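Local coordinates for protein methyltransferase (Streptomyces regensis, PDB 5N5D) that probably transfers a methyl group from S-adenosylmethionine to a hydroxyl oxygen of an intermediate in the synthesis of the antibiotic tomaymycin, at residues Leu52-Ala57 and Ala80-Pro85; Ile65-Ile68 and Tyr74-Ile77; Thr128-Gly133 and Leu157-Pro162; Ala144-Ile149 and Val168-Leu173; Glu151-Ala156 and His194-Gly199. One frame throughout, in Å; residues are numbered along the deposited sequence.

Contact 1: residues Leu52-Ala57 and Ala80-Pro85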
# COMPACT_ATOMS: atom_id res chain seq x y z
N LEU A 52 4.52 -6.19 -1.77
CA LEU A 52 4.15 -4.79 -1.58
C LEU A 52 5.30 -3.99 -0.98
O LEU A 52 5.58 -2.87 -1.43
CB LEU A 52 2.91 -4.68 -0.70
CG LEU A 52 2.45 -3.24 -0.45
CD1 LEU A 52 2.21 -2.48 -1.77
CD2 LEU A 52 1.21 -3.23 0.41
N LEU A 53 5.98 -4.53 0.03
CA LEU A 53 7.15 -3.85 0.58
C LEU A 53 8.18 -3.58 -0.51
O LEU A 53 8.73 -2.48 -0.61
CB LEU A 53 7.78 -4.70 1.69
CG LEU A 53 7.10 -4.74 3.05
CD1 LEU A 53 7.79 -5.77 3.94
CD2 LEU A 53 7.13 -3.37 3.69
N HIS A 54 8.45 -4.60 -1.32
CA HIS A 54 9.38 -4.49 -2.43
C HIS A 54 8.98 -3.36 -3.38
O HIS A 54 9.82 -2.53 -3.77
CB HIS A 54 9.39 -5.85 -3.14
CG HIS A 54 10.17 -5.90 -4.42
ND1 HIS A 54 11.53 -6.10 -4.45
CD2 HIS A 54 9.77 -5.86 -5.70
CE1 HIS A 54 11.94 -6.16 -5.71
NE2 HIS A 54 10.88 -6.01 -6.49
N LEU A 55 7.70 -3.30 -3.74
CA LEU A 55 7.23 -2.29 -4.68
C LEU A 55 7.27 -0.89 -4.07
O LEU A 55 7.60 0.08 -4.76
CB LEU A 55 5.82 -2.63 -5.16
CG LEU A 55 5.70 -3.92 -5.98
CD1 LEU A 55 4.26 -4.20 -6.32
CD2 LEU A 55 6.54 -3.83 -7.26
N LEU A 56 6.94 -0.76 -2.79
CA LEU A 56 7.05 0.53 -2.13
C LEU A 56 8.49 1.03 -2.15
O LEU A 56 8.74 2.21 -2.42
CB LEU A 56 6.55 0.44 -0.69
CG LEU A 56 5.04 0.22 -0.54
CD1 LEU A 56 4.71 -0.12 0.91
CD2 LEU A 56 4.24 1.43 -1.00
N ALA A 57 9.45 0.16 -1.86
CA ALA A 57 10.86 0.56 -1.91
C ALA A 57 11.25 1.01 -3.31
O ALA A 57 11.97 2.00 -3.48
CB ALA A 57 11.75 -0.59 -1.45
N ALA A 80 15.77 -6.17 -0.01
CA ALA A 80 17.09 -6.06 -0.63
C ALA A 80 16.99 -6.12 -2.15
O ALA A 80 17.78 -5.48 -2.84
CB ALA A 80 18.01 -7.17 -0.11
N ARG A 81 16.02 -6.88 -2.68
CA ARG A 81 15.89 -6.98 -4.12
C ARG A 81 15.31 -5.73 -4.77
O ARG A 81 15.33 -5.63 -6.00
CB ARG A 81 15.05 -8.21 -4.47
CG ARG A 81 15.85 -9.49 -4.34
CD ARG A 81 15.05 -10.73 -4.69
NE ARG A 81 15.94 -11.88 -4.82
CZ ARG A 81 15.55 -13.15 -4.86
NH1 ARG A 81 14.26 -13.45 -4.76
NH2 ARG A 81 16.45 -14.11 -4.97
N ALA A 82 14.82 -4.78 -3.98
CA ALA A 82 14.41 -3.48 -4.50
C ALA A 82 15.59 -2.54 -4.67
O ALA A 82 15.44 -1.49 -5.30
CB ALA A 82 13.39 -2.84 -3.56
N LEU A 83 16.76 -2.88 -4.13
CA LEU A 83 17.87 -1.94 -4.04
C LEU A 83 18.66 -1.85 -5.34
O LEU A 83 18.80 -2.84 -6.06
CB LEU A 83 18.83 -2.35 -2.93
CG LEU A 83 18.32 -2.26 -1.50
CD1 LEU A 83 19.28 -2.98 -0.56
CD2 LEU A 83 18.18 -0.80 -1.09
N PRO A 84 19.23 -0.69 -5.63
CA PRO A 84 20.21 -0.58 -6.70
C PRO A 84 21.53 -1.20 -6.28
O PRO A 84 21.74 -1.48 -5.10
CB PRO A 84 20.34 0.94 -6.89
CG PRO A 84 20.12 1.46 -5.52
CD PRO A 84 19.04 0.60 -4.93
N PRO A 85 22.46 -1.39 -7.22
CA PRO A 85 23.72 -2.06 -6.86
C PRO A 85 24.54 -1.33 -5.81
O PRO A 85 25.39 -1.96 -5.17
CB PRO A 85 24.47 -2.13 -8.19
CG PRO A 85 23.40 -2.07 -9.22
CD PRO A 85 22.34 -1.18 -8.67
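Helix-to-loop packing joins His-54 and Ala-57 of helix 47-60 to Arg-81 and Ala-82, in the turn that leaves helix 74-80 for strand 88-93; no hydrogen bond crosses it. The methyl groups of Ala-57 and Ala-82 meet CB to CB at 3.5 Å, tighter than usual for two carbons. Ala-82 CB also lies 3.6 Å from His-54 O, so the methyl of Ala-82 sits against both the Ala-57 methyl and the neighbouring carbonyl. Arg-81 O lies at the edge of the His-54 ring, near its plane, 3.4 Å from His-54 CE1. A chi1 of 173° carries the ring out to Trp-78, whose carbonyl O bonds ND1 and whose indole it meets edge-to-face; NE2 pairs with Arg-58. Arg-81 leads its extended chain away to a salt bridge with Asp-25. A type I turn, Ala-80 to Leu-83, shapes the loop. On the sheet side, Ala-57 and Leu-83 pack on Ile-65 of strand 64-68, while Leu-53 packs on strands 139-142 and 165-169.

Contact 2: residues Ile65-Ile68 and Tyr74-Ile77. With SAM (S-adenosylmethionine), chain H.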
# COMPACT_ATOMS: atom_id res chain seq x y z
N ILE A 65 17.83 1.12 3.16
CA ILE A 65 16.64 0.63 3.84
C ILE A 65 17.04 0.10 5.21
O ILE A 65 18.05 -0.59 5.34
CB ILE A 65 15.92 -0.46 3.03
CG1 ILE A 65 15.53 0.07 1.65
CG2 ILE A 65 14.70 -0.98 3.78
CD1 ILE A 65 14.94 -0.98 0.72
N LEU A 66 16.24 0.42 6.23
CA LEU A 66 16.42 -0.10 7.58
C LEU A 66 15.27 -1.03 7.91
O LEU A 66 14.11 -0.67 7.72
CB LEU A 66 16.48 1.05 8.59
CG LEU A 66 16.46 0.67 10.07
CD1 LEU A 66 17.69 -0.17 10.45
CD2 LEU A 66 16.37 1.92 10.93
N GLU A 67 15.59 -2.23 8.39
CA GLU A 67 14.60 -3.21 8.81
C GLU A 67 14.84 -3.58 10.26
O GLU A 67 15.95 -3.94 10.64
CB GLU A 67 14.65 -4.46 7.94
CG GLU A 67 13.75 -5.59 8.40
CD GLU A 67 13.81 -6.78 7.46
OE1 GLU A 67 14.89 -7.40 7.35
OE2 GLU A 67 12.78 -7.07 6.82
N ILE A 68 13.78 -3.50 11.07
CA ILE A 68 13.83 -3.87 12.48
C ILE A 68 13.04 -5.16 12.61
O ILE A 68 11.80 -5.14 12.57
CB ILE A 68 13.28 -2.75 13.37
CG1 ILE A 68 14.03 -1.45 13.09
CG2 ILE A 68 13.41 -3.15 14.84
CD1 ILE A 68 13.42 -0.23 13.74
N TYR A 74 12.79 -13.40 5.21
CA TYR A 74 11.81 -13.39 4.12
C TYR A 74 11.53 -11.96 3.66
O TYR A 74 11.70 -11.63 2.48
CB TYR A 74 10.52 -14.11 4.53
CG TYR A 74 9.58 -14.19 3.35
CD1 TYR A 74 9.69 -15.24 2.44
CD2 TYR A 74 8.65 -13.20 3.11
CE1 TYR A 74 8.87 -15.30 1.33
CE2 TYR A 74 7.82 -13.26 2.00
CZ TYR A 74 7.94 -14.31 1.11
OH TYR A 74 7.13 -14.36 0.00
N SER A 75 11.09 -11.09 4.57
CA SER A 75 10.91 -9.70 4.19
C SER A 75 12.23 -9.09 3.72
O SER A 75 12.24 -8.25 2.81
CB SER A 75 10.32 -8.90 5.36
OG SER A 75 11.12 -9.02 6.52
N SER A 76 13.35 -9.52 4.31
CA SER A 76 14.66 -8.96 3.98
C SER A 76 14.99 -9.17 2.51
O SER A 76 15.53 -8.27 1.86
CB SER A 76 15.73 -9.58 4.87
OG SER A 76 15.28 -9.70 6.21
N ILE A 77 14.70 -10.36 1.98
CA ILE A 77 15.00 -10.63 0.57
C ILE A 77 14.21 -9.68 -0.31
O ILE A 77 14.74 -9.09 -1.26
CB ILE A 77 14.70 -12.09 0.23
CG1 ILE A 77 15.69 -13.03 0.94
CG2 ILE A 77 14.77 -12.32 -1.28
CD1 ILE A 77 15.27 -14.48 0.90
N SAM H . 10.24 -9.14 9.17
CA SAM H . 10.21 -10.61 9.18
C SAM H . 9.53 -11.14 7.87
O SAM H . 8.48 -10.55 7.51
OXT SAM H . 10.06 -12.10 7.29
CB SAM H . 9.45 -11.14 10.42
CG SAM H . 9.92 -10.47 11.70
SD SAM H . 9.11 -11.29 13.09
CE SAM H . 7.49 -10.64 12.96
C5' SAM H . 9.69 -10.33 14.53
C4' SAM H . 11.17 -10.51 14.81
O4' SAM H . 11.65 -9.48 15.71
C3' SAM H . 11.54 -11.86 15.43
O3' SAM H . 12.51 -12.51 14.62
C2' SAM H . 12.06 -11.48 16.83
O2' SAM H . 13.11 -12.33 17.28
C1' SAM H . 12.58 -10.07 16.58
N9 SAM H . 12.69 -9.23 17.77
C8 SAM H . 11.82 -9.17 18.82
N7 SAM H . 12.14 -8.27 19.73
C5 SAM H . 13.30 -7.71 19.23
C6 SAM H . 14.13 -6.68 19.70
N6 SAM H . 13.91 -6.01 20.84
N1 SAM H . 15.21 -6.34 18.95
C2 SAM H . 15.43 -7.00 17.81
N3 SAM H . 14.72 -7.99 17.27
C4 SAM H . 13.66 -8.30 18.03
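Glu-67 points its carboxylate from strand 64-68 at the first turn of helix 74-80, where two serine hydroxyls receive it, one at each oxygen. Ser-76 OG donates to the syn lone pair of Glu-67 OE1 at 2.6 Å; Ser-75 OG donates to Glu-67 OE2, also at 2.6 Å, on the syn side but 34° out of the carboxylate plane. The glutamate chain is fully stretched, CG anti to the backbone N (chi1 174°), which carries the acid from the strand to the helix. Thr-91 OG1 holds OE1 as well, so the buried group is gripped by three hydroxyls and its rotation is fixed. Ser-75 also binds the cofactor: its OG accepts a bond from the amino N of SAM at 2.8 Å, and its backbone N donates to SAM OXT at 3.1 Å, nearly straight at 168°. With an alanine in place of Glu-67, both serine hydroxyls would probably be left without their carboxylate acceptor and Ser-75 OG freer to turn from the SAM amino group. The contact lies within a Rossmann-like beta-alpha-beta unit, with strand 64-68 hydrogen-bonded between strands 88-93 and 139-142 and helix 26-31 packed on Tyr-74 and Ile-77.

Contact 3: residues Thr128-Gly133 and Leu157-Pro162; sequences TLDRPG and LKLSRP
Leu-159 packs against Leu-129 and Asp-130 where two loops of the Rossmann-like fold come together, one leading into strand 139-142 and the other leaving helix 149-158. The close-packed part is apolar. Leu-159 CD2 lies against the backbone and root of Asp-130, 3.6 Å from both its CA and its CB, while the CD1 branch approaches Leu-129 CB more loosely at 4.4 Å. Both leucines face inward to Leu-66 of strand 64-68, and Leu-159 also covers Leu-126 and Phe-137; its backbone is hydrogen-bonded to Phe-137. An inverse gamma turn centred on Asp-130 bends the loop here. The outer side is different in kind: a single salt bridge at the solvent edge, between Asp-130 and the exposed Lys-158. Their side chains cross at about a right angle. The lysine is not extended but folded at chi2 (68°) and chi4 (59°), and these two bends turn its ammonium back to the aspartate. It chooses one oxygen: Lys-158 NZ lies 2.5 Å from Asp-130 OD2, so short that the exact length is doubtful, and 3.9 Å from OD1 of the same carboxylate.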
# COMPACT_ATOMS: atom_id res chain seq x y z
N THR A 128 23.70 3.23 17.10
CA THR A 128 24.97 3.01 16.42
C THR A 128 24.88 3.21 14.92
O THR A 128 25.92 3.23 14.25
CB THR A 128 25.51 1.60 16.69
OG1 THR A 128 24.82 0.64 15.87
CG2 THR A 128 25.36 1.22 18.16
N LEU A 129 23.67 3.34 14.38
CA LEU A 129 23.46 3.50 12.95
C LEU A 129 23.43 4.96 12.52
O LEU A 129 23.39 5.23 11.31
CB LEU A 129 22.16 2.82 12.54
CG LEU A 129 22.04 1.33 12.90
CD1 LEU A 129 20.74 0.78 12.35
CD2 LEU A 129 23.23 0.52 12.40
N ASP A 130 23.46 5.90 13.46
CA ASP A 130 23.41 7.32 13.12
C ASP A 130 24.83 7.75 12.76
O ASP A 130 25.55 8.38 13.54
CB ASP A 130 22.83 8.13 14.27
CG ASP A 130 22.37 9.51 13.84
OD1 ASP A 130 22.57 9.87 12.67
OD2 ASP A 130 21.78 10.22 14.69
N ARG A 131 25.25 7.39 11.55
CA ARG A 131 26.61 7.65 11.11
C ARG A 131 26.64 7.77 9.59
O ARG A 131 25.80 7.17 8.91
CB ARG A 131 27.55 6.53 11.57
CG ARG A 131 27.21 5.18 10.98
CD ARG A 131 28.04 4.08 11.60
NE ARG A 131 29.47 4.36 11.52
CZ ARG A 131 30.41 3.60 12.06
NH1 ARG A 131 30.08 2.50 12.73
NH2 ARG A 131 31.69 3.94 11.93
N PRO A 132 27.59 8.53 9.04
CA PRO A 132 27.68 8.64 7.58
C PRO A 132 27.84 7.28 6.93
O PRO A 132 28.50 6.39 7.46
CB PRO A 132 28.92 9.52 7.36
CG PRO A 132 29.14 10.22 8.64
CD PRO A 132 28.62 9.32 9.72
N GLY A 133 27.22 7.13 5.75
CA GLY A 133 27.27 5.88 5.03
C GLY A 133 26.22 4.87 5.44
O GLY A 133 26.01 3.88 4.72
N LEU A 157 12.54 8.35 12.47
CA LEU A 157 12.61 9.77 12.12
C LEU A 157 14.04 10.30 12.23
O LEU A 157 14.51 11.02 11.34
CB LEU A 157 11.67 10.58 13.01
CG LEU A 157 10.18 10.24 12.91
CD1 LEU A 157 9.41 11.13 13.87
CD2 LEU A 157 9.64 10.38 11.50
N LYS A 158 14.74 9.94 13.31
CA LYS A 158 16.10 10.44 13.50
C LYS A 158 17.05 9.94 12.42
O LYS A 158 17.98 10.66 12.03
CB LYS A 158 16.62 10.02 14.88
CG LYS A 158 18.00 10.54 15.21
CD LYS A 158 17.98 12.06 15.40
CE LYS A 158 19.34 12.58 15.82
NZ LYS A 158 20.39 12.25 14.82
N LEU A 159 16.82 8.72 11.93
CA LEU A 159 17.73 8.07 11.00
C LEU A 159 17.31 8.21 9.55
O LEU A 159 17.96 7.64 8.67
CB LEU A 159 17.85 6.58 11.34
CG LEU A 159 18.41 6.24 12.72
CD1 LEU A 159 18.25 4.75 13.01
CD2 LEU A 159 19.88 6.63 12.81
N SER A 160 16.23 8.94 9.27
CA SER A 160 15.78 9.07 7.89
C SER A 160 15.83 10.52 7.44
O SER A 160 16.70 11.28 7.88
CB SER A 160 14.38 8.47 7.71
OG SER A 160 13.39 9.18 8.43
N ARG A 161 14.93 10.91 6.55
CA ARG A 161 15.05 12.15 5.81
C ARG A 161 13.68 12.52 5.28
O ARG A 161 12.80 11.66 5.20
CB ARG A 161 16.05 11.99 4.65
CG ARG A 161 15.70 10.82 3.72
CD ARG A 161 16.84 10.47 2.78
NE ARG A 161 17.24 11.60 1.95
CZ ARG A 161 18.17 11.53 0.99
NH1 ARG A 161 18.47 12.60 0.28
NH2 ARG A 161 18.78 10.38 0.74
N PRO A 162 13.47 13.78 4.90
CA PRO A 162 12.22 14.12 4.22
C PRO A 162 12.04 13.26 2.98
O PRO A 162 12.97 13.06 2.20
CB PRO A 162 12.38 15.60 3.89
CG PRO A 162 13.37 16.10 4.88
CD PRO A 162 14.33 14.96 5.09

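Contact 4: residues Ala144-Ile149 and Val168-Leu173; sequences ANKPDI and VDNVVL. With SAM (S-adenosylmethionine), chain H; SO4 (sulfate ion), chain J.
Lys-146 reaches from the loop after strand 139-142 across to Asn-170 and Leu-173, in the segment that follows strand 165-169. Contact is made by the side of its chain: CE lies 3.4 Å from Asn-170 O, and CD touches Leu-173 CD2 at 3.8 Å as the two side chains slide past each other in opposite directions. Asn-170 crosses the lysine at about a right angle, offering CB to NZ at 3.5 Å, while its amide ND2 bonds Asp-217. Deeper in, Ile-149 and Val-168 meet through methyl groups, Ile-149 CD1 and CG2 each 4.0 Å from Val-168 CG1. The next shell fixes the loop. A type I turn from Lys-146 to Ile-149 closes with a backbone bond, and Asn-145 ND2 donates to Asp-148 OD2 at 2.9 Å, with OD2 in the amide plane of Asn-145 while ND2 stands above the carboxylate plane of Asp-148. Asn-145 OD1 bonds Tyr-152 OH and rests near SAM N6, while Ala-144 lies beside the ribose, so the loop borders the nucleoside end of the cofactor pocket. A sulfate, probably from the crystallisation liquor, accepts a hydrogen bond from the backbone N of Lys-146, at a length too short to be relied on. Phe-17 of the second subunit packs on Val-171 and Val-172. Val-168 is hydrogen-bonded to Thr-220 of strand 217-224, and helix 185-198 covers Ile-149, Val-168 and Leu-173.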
# COMPACT_ATOMS: atom_id res chain seq x y z
N ALA A 144 9.23 -5.80 14.59
CA ALA A 144 9.83 -6.54 15.68
C ALA A 144 8.83 -6.64 16.83
O ALA A 144 7.67 -7.02 16.61
CB ALA A 144 11.14 -5.89 16.11
N ASN A 145 9.25 -6.29 18.04
CA ASN A 145 8.35 -6.33 19.18
C ASN A 145 7.50 -5.06 19.23
O ASN A 145 7.96 -3.97 18.88
CB ASN A 145 9.15 -6.48 20.47
CG ASN A 145 10.17 -5.38 20.65
OD1 ASN A 145 10.92 -5.05 19.74
ND2 ASN A 145 10.18 -4.80 21.85
N LYS A 146 6.25 -5.21 19.66
CA LYS A 146 5.30 -4.11 19.54
C LYS A 146 5.42 -3.05 20.64
O LYS A 146 5.18 -1.87 20.37
CB LYS A 146 3.88 -4.68 19.49
CG LYS A 146 3.62 -5.44 18.19
CD LYS A 146 2.48 -6.42 18.29
CE LYS A 146 2.21 -7.09 16.95
NZ LYS A 146 3.40 -7.78 16.37
N PRO A 147 5.78 -3.40 21.89
CA PRO A 147 5.88 -2.36 22.92
C PRO A 147 6.85 -1.23 22.58
O PRO A 147 6.64 -0.10 23.03
CB PRO A 147 6.34 -3.13 24.16
CG PRO A 147 5.78 -4.49 23.97
CD PRO A 147 5.89 -4.75 22.48
N ASP A 148 7.89 -1.50 21.80
CA ASP A 148 8.90 -0.49 21.50
C ASP A 148 8.63 0.28 20.20
O ASP A 148 9.47 1.08 19.80
CB ASP A 148 10.28 -1.14 21.43
CG ASP A 148 10.80 -1.54 22.79
OD1 ASP A 148 10.44 -0.89 23.80
OD2 ASP A 148 11.59 -2.51 22.86
N ILE A 149 7.48 0.07 19.57
CA ILE A 149 7.17 0.75 18.31
C ILE A 149 7.30 2.27 18.45
O ILE A 149 7.88 2.91 17.55
CB ILE A 149 5.78 0.33 17.80
CG1 ILE A 149 5.87 -1.09 17.25
CG2 ILE A 149 5.29 1.27 16.70
CD1 ILE A 149 4.54 -1.72 16.89
N VAL A 168 5.07 0.20 9.39
CA VAL A 168 5.01 -0.52 10.66
C VAL A 168 3.99 -1.64 10.50
O VAL A 168 2.82 -1.37 10.19
CB VAL A 168 4.64 0.41 11.82
CG1 VAL A 168 4.59 -0.39 13.13
CG2 VAL A 168 5.61 1.57 11.90
N ASP A 169 4.43 -2.88 10.68
CA ASP A 169 3.56 -4.03 10.54
C ASP A 169 2.83 -4.35 11.84
O ASP A 169 3.26 -3.98 12.94
CB ASP A 169 4.36 -5.26 10.08
CG ASP A 169 3.50 -6.27 9.32
OD1 ASP A 169 2.33 -5.96 9.02
OD2 ASP A 169 4.01 -7.37 9.00
N ASN A 170 1.69 -5.03 11.68
CA ASN A 170 0.96 -5.69 12.77
C ASN A 170 0.42 -4.69 13.80
O ASN A 170 0.58 -4.87 15.01
CB ASN A 170 1.85 -6.75 13.44
CG ASN A 170 2.41 -7.76 12.44
OD1 ASN A 170 3.61 -8.01 12.40
ND2 ASN A 170 1.53 -8.33 11.62
N VAL A 171 -0.28 -3.67 13.31
CA VAL A 171 -0.75 -2.58 14.15
C VAL A 171 -2.21 -2.75 14.59
O VAL A 171 -2.76 -1.85 15.22
CB VAL A 171 -0.57 -1.21 13.46
CG1 VAL A 171 0.89 -0.92 13.20
CG2 VAL A 171 -1.40 -1.13 12.17
N VAL A 172 -2.84 -3.88 14.29
CA VAL A 172 -4.27 -4.04 14.55
C VAL A 172 -4.54 -4.81 15.84
O VAL A 172 -5.48 -4.48 16.57
CB VAL A 172 -4.95 -4.72 13.33
CG1 VAL A 172 -6.34 -5.26 13.69
CG2 VAL A 172 -5.07 -3.71 12.19
N LEU A 173 -3.73 -5.82 16.14
CA LEU A 173 -3.81 -6.54 17.41
C LEU A 173 -5.23 -7.05 17.67
O LEU A 173 -5.77 -6.93 18.78
CB LEU A 173 -3.32 -5.66 18.56
CG LEU A 173 -1.83 -5.33 18.52
CD1 LEU A 173 -1.61 -3.86 18.74
CD2 LEU A 173 -1.09 -6.14 19.57
N SAM H . 10.24 -9.14 9.17
CA SAM H . 10.21 -10.61 9.18
C SAM H . 9.53 -11.14 7.87
O SAM H . 8.48 -10.55 7.51
OXT SAM H . 10.06 -12.10 7.29
CB SAM H . 9.45 -11.14 10.42
CG SAM H . 9.92 -10.47 11.70
SD SAM H . 9.11 -11.29 13.09
CE SAM H . 7.49 -10.64 12.96
C5' SAM H . 9.69 -10.33 14.53
C4' SAM H . 11.17 -10.51 14.81
O4' SAM H . 11.65 -9.48 15.71
C3' SAM H . 11.54 -11.86 15.43
O3' SAM H . 12.51 -12.51 14.62
C2' SAM H . 12.06 -11.48 16.83
O2' SAM H . 13.11 -12.33 17.28
C1' SAM H . 12.58 -10.07 16.58
N9 SAM H . 12.69 -9.23 17.77
C8 SAM H . 11.82 -9.17 18.82
N7 SAM H . 12.14 -8.27 19.73
C5 SAM H . 13.30 -7.71 19.23
C6 SAM H . 14.13 -6.68 19.70
N6 SAM H . 13.91 -6.01 20.84
N1 SAM H . 15.21 -6.34 18.95
C2 SAM H . 15.43 -7.00 17.81
N3 SAM H . 14.72 -7.99 17.27
C4 SAM H . 13.66 -8.30 18.03
S SO4 J . 5.62 -8.52 20.95
O1 SO4 J . 4.44 -9.27 21.37
O2 SO4 J . 6.52 -9.42 20.24
O3 SO4 J . 5.21 -7.44 20.07
O4 SO4 J . 6.30 -7.98 22.13

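Contact 5: residues Glu151-Ala156 and His194-Gly199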
# COMPACT_ATOMS: atom_id res chain seq x y z
N GLU A 151 9.36 4.04 20.23
CA GLU A 151 10.79 4.33 20.22
C GLU A 151 11.40 3.98 18.87
O GLU A 151 12.31 4.67 18.39
CB GLU A 151 11.47 3.56 21.35
CG GLU A 151 11.14 4.08 22.75
CD GLU A 151 9.74 3.70 23.27
OE1 GLU A 151 9.12 2.74 22.76
OE2 GLU A 151 9.28 4.36 24.22
N TYR A 152 10.93 2.91 18.23
CA TYR A 152 11.40 2.60 16.89
C TYR A 152 11.00 3.69 15.91
O TYR A 152 11.77 4.04 15.01
CB TYR A 152 10.84 1.25 16.42
CG TYR A 152 11.34 0.05 17.21
CD1 TYR A 152 12.58 0.06 17.83
CD2 TYR A 152 10.55 -1.09 17.34
CE1 TYR A 152 13.03 -1.02 18.55
CE2 TYR A 152 11.00 -2.19 18.06
CZ TYR A 152 12.24 -2.14 18.67
OH TYR A 152 12.72 -3.21 19.40
N PHE A 153 9.79 4.23 16.05
CA PHE A 153 9.36 5.33 15.20
C PHE A 153 10.23 6.57 15.42
O PHE A 153 10.67 7.21 14.46
CB PHE A 153 7.89 5.63 15.47
CG PHE A 153 7.35 6.81 14.72
CD1 PHE A 153 7.43 6.87 13.34
CD2 PHE A 153 6.72 7.84 15.39
CE1 PHE A 153 6.91 7.96 12.65
CE2 PHE A 153 6.21 8.93 14.71
CZ PHE A 153 6.31 8.98 13.34
N THR A 154 10.50 6.91 16.69
CA THR A 154 11.40 8.02 16.98
C THR A 154 12.74 7.83 16.27
O THR A 154 13.27 8.76 15.66
CB THR A 154 11.61 8.16 18.49
OG1 THR A 154 10.36 8.45 19.12
CG2 THR A 154 12.61 9.28 18.79
N TRP A 155 13.29 6.61 16.34
CA TRP A 155 14.56 6.34 15.69
C TRP A 155 14.43 6.38 14.17
O TRP A 155 15.34 6.85 13.48
CB TRP A 155 15.11 4.99 16.14
CG TRP A 155 15.94 5.09 17.38
CD1 TRP A 155 15.69 4.52 18.59
CD2 TRP A 155 17.16 5.83 17.52
NE1 TRP A 155 16.69 4.86 19.48
CE2 TRP A 155 17.60 5.66 18.85
CE3 TRP A 155 17.92 6.62 16.65
CZ2 TRP A 155 18.76 6.25 19.32
CZ3 TRP A 155 19.08 7.20 17.13
CH2 TRP A 155 19.48 7.02 18.45
N ALA A 156 13.31 5.90 13.63
CA ALA A 156 13.08 5.99 12.19
C ALA A 156 13.15 7.43 11.72
O ALA A 156 13.76 7.73 10.68
CB ALA A 156 11.73 5.37 11.83
N HIS A 194 0.35 5.79 17.19
CA HIS A 194 -0.66 6.50 16.41
C HIS A 194 -0.94 7.87 17.00
O HIS A 194 -1.17 8.84 16.26
CB HIS A 194 -1.94 5.67 16.31
CG HIS A 194 -1.85 4.57 15.31
ND1 HIS A 194 -1.13 3.42 15.53
CD2 HIS A 194 -2.34 4.48 14.05
CE1 HIS A 194 -1.20 2.65 14.46
NE2 HIS A 194 -1.93 3.27 13.55
N GLU A 195 -0.90 7.98 18.32
CA GLU A 195 -1.04 9.28 18.97
C GLU A 195 0.11 10.22 18.61
O GLU A 195 -0.10 11.42 18.40
CB GLU A 195 -1.12 9.09 20.48
CG GLU A 195 -2.42 8.46 20.94
CD GLU A 195 -2.37 8.00 22.38
OE1 GLU A 195 -1.41 8.36 23.10
OE2 GLU A 195 -3.29 7.26 22.77
N MET A 196 1.34 9.69 18.53
CA MET A 196 2.47 10.50 18.09
C MET A 196 2.25 11.02 16.68
O MET A 196 2.53 12.19 16.39
CB MET A 196 3.77 9.69 18.16
CG MET A 196 4.21 9.32 19.56
SD MET A 196 5.48 8.04 19.57
CE MET A 196 6.90 8.94 18.98
N LEU A 197 1.76 10.16 15.79
CA LEU A 197 1.46 10.60 14.43
C LEU A 197 0.42 11.71 14.42
O LEU A 197 0.57 12.70 13.70
CB LEU A 197 1.00 9.41 13.58
CG LEU A 197 2.10 8.46 13.14
CD1 LEU A 197 1.49 7.17 12.59
CD2 LEU A 197 3.00 9.13 12.08
N ALA A 198 -0.64 11.57 15.23
CA ALA A 198 -1.66 12.61 15.29
C ALA A 198 -1.07 13.94 15.75
O ALA A 198 -1.50 15.00 15.30
CB ALA A 198 -2.79 12.19 16.23
N GLY A 199 -0.10 13.88 16.67
CA GLY A 199 0.42 15.06 17.32
C GLY A 199 1.52 15.82 16.61
O GLY A 199 2.02 16.81 17.16
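Apolar contacts carry the meeting of Phe-153 with Met-196 and Leu-197. A chi1 of 176° swings the phenyl ring out toward helix 185-198 and sets Phe-153 CZ 3.5 Å from Leu-197 CD2. Met-196 comes to the ring's edge: its CE lies near the ring plane, 3.8 Å from Phe-153 CD2, and the bend at chi3 (72°) curls that methyl round. Helices 149-158 and 185-198 pack on one face of the central sheet of the Rossmann-like fold; the axes of the two short segments approach to 11.0 Å, with 42° between their N-to-C directions. An alanine in place of Phe-153 would remove the ring between them and would probably leave Leu-197 CD2 facing a gap and Met-196 CE freer to turn. Among aromatic contacts, Phe-153 also meets Phe-193 edge-to-face. The polar atom of the contact, Thr-154 OG1, lies 3.5 Å from Met-196 CE, but its hydrogen bond goes to Pro-150 O. On another side of helix 185-198, His-194 stacks on Phe-17 of the second subunit.

Contact 2 is the buried centre, about 6 Å from the middle of the chain, and the one whose segments meet wholly through hydrogen bonds; the other four are partly buried. Contact 1 touches contact 2 at Ile-65, while Leu-66 on the same strand packs against the leucines of contact 3. That contact lies farthest out, about 18 Å from the centre, and adds a surface salt bridge. Contacts 3 and 5 both use helix 149-158. Contacts 2 and 4 border the same cofactor at its amino-acid and nucleoside ends, and Asn-145 with Tyr-152 ties contact 4 to contact 5. Contacts 1, 4 and 5 also touch the second subunit.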